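Local coordinates for antigen MTB48, Mycobacterial protein (Mycobacterium smegmatis, PDB 4WJ1), which is secreted through the ESX-1 type VII system and is probably involved in DNA conjugation, at least in recipient cells, this chain holding its PE and PPE parts, at residues A53-A58 with E277-K282; T59-D64 with G118-P123. One frame throughout, in Å; residues are numbered along the deposited sequence.

Contact 1 of 2, residues A53-A58 with E277-K282; sequences AAKLKA and EIRPGK
E277 brings OE2 to 4.3 Å from K55 NZ, too long for a salt bridge; the opposite charges probably attract only modestly. The same OE2 is 3.5 Å from R279 NE, but it sits well out of the guanidinium plane, and that pairing is electrostatic with no N-H aimed at it. I278 comes next and turns inward, as suits a branched aliphatic residue on the side of the loop turned to the helix. Its CG2 branch meets L56 CD1 at 4.2 Å, while the rest of the side chain leads away from helix 40-96. I278 N also makes a weak hydrogen bond to S52 OG, one turn before L56 on the helix. R279 faces the other way, toward solvent; it offers K55 NZ its aliphatic CG, 4.2 Å off, rather than its charge. This extended segment belongs to the PPE part and lies along helix 40-96 of the PE part, so the contact joins the two halves of an elongated, all-helical PE-PPE bundle. P280 then turns its ring toward the helix. CG of its ring packs 3.6 Å from L56 CD2, and its CD is 3.7 Å from K55 CG. K55 reaches this position because CG is anti to its backbone N (chi1 173°), laying the aliphatic stem against the ring before the chain bends toward the acidic end of E277. A proline fits such a buried spot, bringing an apolar ring without an N-H in need of a partner. Helix 187-230 adjoins all three apolar residues, E209 touching I278, M206 the ring of P280 and L213 the side chain of L56, which W163 of helix 154-178 touches too. Past P280 the chain is pinned again where G281 O accepts a hydrogen bond from W202 NE1.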
loop_
_atom_site.group_PDB
_atom_site.type_symbol
_atom_site.label_atom_id
_atom_site.label_comp_id
_atom_site.label_asym_id
_atom_site.label_seq_id
_atom_site.Cartn_x
_atom_site.Cartn_y
_atom_site.Cartn_z
ATOM N N ALA A 53 -6.683 -3.433 0.222
ATOM C CA ALA A 53 -6.285 -2.322 1.074
ATOM C C ALA A 53 -5.535 -2.834 2.301
ATOM O O ALA A 53 -4.510 -2.282 2.685
ATOM C CB ALA A 53 -7.501 -1.497 1.502
ATOM N N ALA A 54 -6.063 -3.891 2.913
ATOM C CA ALA A 54 -5.445 -4.484 4.086
ATOM C C ALA A 54 -4.059 -5.057 3.745
ATOM O O ALA A 54 -3.122 -4.924 4.528
ATOM C CB ALA A 54 -6.343 -5.567 4.664
ATOM N N LYS A 55 -3.939 -5.692 2.581
ATOM C CA LYS A 55 -2.675 -6.274 2.158
ATOM C C LYS A 55 -1.652 -5.166 1.947
ATOM O O LYS A 55 -0.486 -5.312 2.307
ATOM C CB LYS A 55 -2.847 -7.104 0.883
ATOM C CG LYS A 55 -1.534 -7.625 0.267
ATOM C CD LYS A 55 -0.971 -8.822 1.021
ATOM C CE LYS A 55 -0.410 -9.880 0.065
ATOM N NZ LYS A 55 -1.481 -10.592 -0.713
ATOM N N LEU A 56 -2.099 -4.050 1.385
ATOM C CA LEU A 56 -1.207 -2.933 1.145
ATOM C C LEU A 56 -0.759 -2.326 2.464
ATOM O O LEU A 56 0.420 -2.063 2.658
ATOM C CB LEU A 56 -1.877 -1.876 0.274
ATOM C CG LEU A 56 -1.918 -2.199 -1.216
ATOM C CD1 LEU A 56 -2.726 -1.156 -1.952
ATOM C CD2 LEU A 56 -0.521 -2.202 -1.758
ATOM N N LYS A 57 -1.696 -2.116 3.378
ATOM C CA LYS A 57 -1.345 -1.513 4.655
ATOM C C LYS A 57 -0.340 -2.373 5.406
ATOM O O LYS A 57 0.607 -1.847 5.983
ATOM C CB LYS A 57 -2.588 -1.269 5.508
ATOM C CG LYS A 57 -3.422 -0.124 4.963
ATOM C CD LYS A 57 -4.612 0.220 5.866
ATOM C CE LYS A 57 -5.503 1.270 5.232
ATOM N NZ LYS A 57 -6.812 1.408 5.963
ATOM N N ALA A 58 -0.543 -3.689 5.390
ATOM C CA ALA A 58 0.361 -4.602 6.076
ATOM C C ALA A 58 1.738 -4.588 5.407
ATOM O O ALA A 58 2.763 -4.649 6.076
ATOM C CB ALA A 58 -0.205 -5.996 6.094
ATOM N N GLU A 277 -7.041 -8.396 -8.220
ATOM C CA GLU A 277 -6.311 -8.416 -6.962
ATOM C C GLU A 277 -5.060 -7.551 -7.047
ATOM O O GLU A 277 -4.364 -7.547 -8.058
ATOM C CB GLU A 277 -5.936 -9.857 -6.590
ATOM C CG GLU A 277 -5.311 -10.007 -5.211
ATOM C CD GLU A 277 -4.894 -11.436 -4.894
ATOM O OE1 GLU A 277 -5.198 -12.352 -5.697
ATOM O OE2 GLU A 277 -4.253 -11.637 -3.838
ATOM N N ILE A 278 -4.803 -6.795 -5.988
ATOM C CA ILE A 278 -3.583 -6.020 -5.865
ATOM C C ILE A 278 -2.610 -6.880 -5.090
ATOM O O ILE A 278 -2.854 -7.192 -3.922
ATOM C CB ILE A 278 -3.805 -4.682 -5.124
ATOM C CG1 ILE A 278 -4.976 -3.906 -5.732
ATOM C CG2 ILE A 278 -2.548 -3.841 -5.148
ATOM C CD1 ILE A 278 -4.719 -3.454 -7.150
ATOM N N ARG A 279 -1.528 -7.296 -5.736
ATOM C CA ARG A 279 -0.543 -8.114 -5.043
ATOM C C ARG A 279 0.802 -7.416 -4.947
ATOM O O ARG A 279 1.654 -7.600 -5.801
ATOM C CB ARG A 279 -0.395 -9.462 -5.736
ATOM C CG ARG A 279 -0.901 -10.610 -4.889
ATOM C CD ARG A 279 -1.479 -11.712 -5.751
ATOM N NE ARG A 279 -1.326 -13.017 -5.118
ATOM C CZ ARG A 279 -1.657 -14.165 -5.696
ATOM N NH1 ARG A 279 -2.171 -14.162 -6.919
ATOM N NH2 ARG A 279 -1.486 -15.310 -5.046
ATOM N N PRO A 280 0.987 -6.584 -3.912
ATOM C CA PRO A 280 2.255 -5.865 -3.801
ATOM C C PRO A 280 3.364 -6.789 -3.312
ATOM O O PRO A 280 3.149 -7.609 -2.414
ATOM C CB PRO A 280 1.952 -4.777 -2.766
ATOM C CG PRO A 280 0.943 -5.443 -1.862
ATOM C CD PRO A 280 0.074 -6.266 -2.797
ATOM N N GLY A 281 4.545 -6.658 -3.896
ATOM C CA GLY A 281 5.674 -7.422 -3.412
ATOM C C GLY A 281 6.183 -6.868 -2.094
ATOM O O GLY A 281 6.087 -5.666 -1.829
ATOM N N LYS A 282 6.721 -7.754 -1.265
ATOM C CA LYS A 282 7.373 -7.364 -0.027
ATOM C C LYS A 282 8.483 -6.353 -0.315
ATOM O O LYS A 282 8.997 -6.289 -1.436
ATOM C CB LYS A 282 7.947 -8.599 0.671
ATOM C CG LYS A 282 9.204 -9.118 -0.003
ATOM C CD LYS A 282 9.658 -10.477 0.523
ATOM C CE LYS A 282 11.012 -10.866 -0.091
ATOM N NZ LYS A 282 12.084 -9.821 0.161
#

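Contact 2 of 2, residues T59-D64 with G118-P123; sequences TFAAGD and GPLAIP
A62 and I122 make the inner part of this contact, the methyl CB of A62 lying 3.7 Å from both CG1 and CD1 of I122. That fit follows from I122 CG1 standing anti to its own carbonyl carbon (chi1 -52°), with the extended CG1-CD1 arm laid along the alanine. I122 CG2 diverges from that arm and comes within 4.0 Å of T59 OG1, a van der Waals approach of a methyl to a hydroxyl; the polar bond of OG1 is to K55 O, one turn earlier. L120 is the other apolar anchor: its CD2 comes within 3.4 Å of A61 O and packs 3.8 Å from A61 CB, while its own CB rests beside A62 CA. Small alanines suit this stretch of helix, because the loop runs close enough for the CA atoms of A62 and L120 to be 4.9 Å apart. No direct hydrogen bond crosses here; a water stands between the backbones instead, donating to A62 O at 3.0 Å and accepting from L120 N at 2.8 Å. The loop 118-123 belongs to the linker between the PE helix 40-96 and the PPE helices, and here it doubles back on the helix it follows. Its residues alternate, L120 and I122 inward, A121 outward, as expected of an extended chain. Farther out, G118 O accepts a hydrogen bond from R65 NH1 at the loop end that precedes L120, and P283, in the segment after helix 248-272, touches A62. Facing away from the loop, F60 packs among W163, Y166 and L170 of helix 154-178 and M206 and C210 of helix 187-230, while D64 forms a salt bridge to R26.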
loop_
_atom_site.group_PDB
_atom_site.type_symbol
_atom_site.label_atom_id
_atom_site.label_comp_id
_atom_site.label_asym_id
_atom_site.label_seq_id
_atom_site.Cartn_x
_atom_site.Cartn_y
_atom_site.Cartn_z
ATOM N N THR A 59 1.735 -4.482 4.083
ATOM C CA THR A 59 2.956 -4.450 3.291
ATOM C C THR A 59 3.728 -3.177 3.595
ATOM O O THR A 59 4.950 -3.202 3.737
ATOM C CB THR A 59 2.633 -4.548 1.783
ATOM O OG1 THR A 59 2.016 -5.814 1.519
ATOM C CG2 THR A 59 3.880 -4.415 0.931
ATOM N N PHE A 60 3.005 -2.068 3.726
ATOM C CA PHE A 60 3.625 -0.787 4.036
ATOM C C PHE A 60 4.292 -0.875 5.395
ATOM O O PHE A 60 5.345 -0.291 5.608
ATOM C CB PHE A 60 2.593 0.345 4.039
ATOM C CG PHE A 60 1.901 0.561 2.716
ATOM C CD1 PHE A 60 2.428 0.052 1.541
ATOM C CD2 PHE A 60 0.718 1.291 2.653
ATOM C CE1 PHE A 60 1.792 0.253 0.323
ATOM C CE2 PHE A 60 0.076 1.502 1.445
ATOM C CZ PHE A 60 0.613 0.984 0.278
ATOM N N ALA A 61 3.666 -1.592 6.326
ATOM C CA ALA A 61 4.242 -1.744 7.662
ATOM C C ALA A 61 5.561 -2.530 7.583
ATOM O O ALA A 61 6.492 -2.256 8.341
ATOM C CB ALA A 61 3.274 -2.434 8.602
ATOM N N ALA A 62 5.632 -3.512 6.687
ATOM C CA ALA A 62 6.880 -4.241 6.483
ATOM C C ALA A 62 7.926 -3.282 5.923
ATOM O O ALA A 62 9.090 -3.312 6.328
ATOM C CB ALA A 62 6.675 -5.418 5.560
ATOM N N GLY A 63 7.483 -2.404 5.027
ATOM C CA GLY A 63 8.327 -1.374 4.453
ATOM C C GLY A 63 8.952 -0.497 5.517
ATOM O O GLY A 63 10.164 -0.267 5.514
ATOM N N ASP A 64 8.125 -0.021 6.441
ATOM C CA ASP A 64 8.603 0.744 7.591
ATOM C C ASP A 64 9.721 0.022 8.336
ATOM O O ASP A 64 10.691 0.641 8.748
ATOM C CB ASP A 64 7.460 1.029 8.563
ATOM C CG ASP A 64 6.419 2.003 7.994
ATOM O OD1 ASP A 64 6.736 2.731 7.028
ATOM O OD2 ASP A 64 5.292 2.058 8.538
ATOM N N GLY A 118 14.626 -7.993 12.556
ATOM C CA GLY A 118 14.498 -8.722 11.311
ATOM C C GLY A 118 13.374 -8.143 10.478
ATOM O O GLY A 118 12.619 -7.283 10.953
ATOM N N PRO A 119 13.258 -8.608 9.228
ATOM C CA PRO A 119 12.121 -8.229 8.386
ATOM C C PRO A 119 10.807 -8.483 9.107
ATOM O O PRO A 119 10.734 -9.398 9.933
ATOM C CB PRO A 119 12.271 -9.134 7.165
ATOM C CG PRO A 119 13.764 -9.439 7.107
ATOM C CD PRO A 119 14.196 -9.513 8.541
ATOM N N LEU A 120 9.800 -7.666 8.820
ATOM C CA LEU A 120 8.483 -7.811 9.436
ATOM C C LEU A 120 7.626 -8.829 8.671
ATOM O O LEU A 120 7.605 -8.833 7.439
ATOM C CB LEU A 120 7.767 -6.455 9.494
ATOM C CG LEU A 120 6.402 -6.457 10.182
ATOM C CD1 LEU A 120 6.559 -6.730 11.670
ATOM C CD2 LEU A 120 5.639 -5.154 9.946
ATOM N N ALA A 121 6.938 -9.701 9.403
ATOM C CA ALA A 121 5.994 -10.635 8.792
ATOM C C ALA A 121 4.826 -9.896 8.149
ATOM O O ALA A 121 4.262 -8.970 8.741
ATOM C CB ALA A 121 5.473 -11.624 9.824
ATOM N N ILE A 122 4.462 -10.319 6.941
ATOM C CA ILE A 122 3.271 -9.813 6.265
ATOM C C ILE A 122 2.168 -10.878 6.312
ATOM O O ILE A 122 2.188 -11.845 5.540
ATOM C CB ILE A 122 3.582 -9.418 4.807
ATOM C CG1 ILE A 122 4.781 -8.469 4.757
ATOM C CG2 ILE A 122 2.353 -8.804 4.124
ATOM C CD1 ILE A 122 5.121 -8.001 3.363
ATOM N N PRO A 123 1.202 -10.704 7.230
ATOM C CA PRO A 123 0.184 -11.720 7.518
ATOM C C PRO A 123 -0.551 -12.190 6.271
ATOM O O PRO A 123 -0.777 -11.405 5.352
ATOM C CB PRO A 123 -0.776 -10.997 8.466
ATOM C CG PRO A 123 -0.553 -9.563 8.198
ATOM C CD PRO A 123 0.915 -9.450 7.938
HETATM O O HOH W 1 10.175 -6.128 6.554
#

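Overall arrangement
From the N terminus the chain first lays down helix 40-96, whose consecutive segments 53-58 and 59-64 serve contacts 1 and 2. The helix ends, the linker returns, and at 118-123 it closes the shorter loop of contact 2. The chain then builds the PPE helices, 154-178 and 187-230 among them, before the segment after helix 248-272 reaches 277-282 and closes the longer loop of contact 1, which encloses the first. The two meet directly: P280 CG lies 3.6 Å from T59 OG1, and K282 CB packs on I122 CD1. Linker and final segment thus lie next to each other on the PE helix, tying PE, linker and PPE parts together.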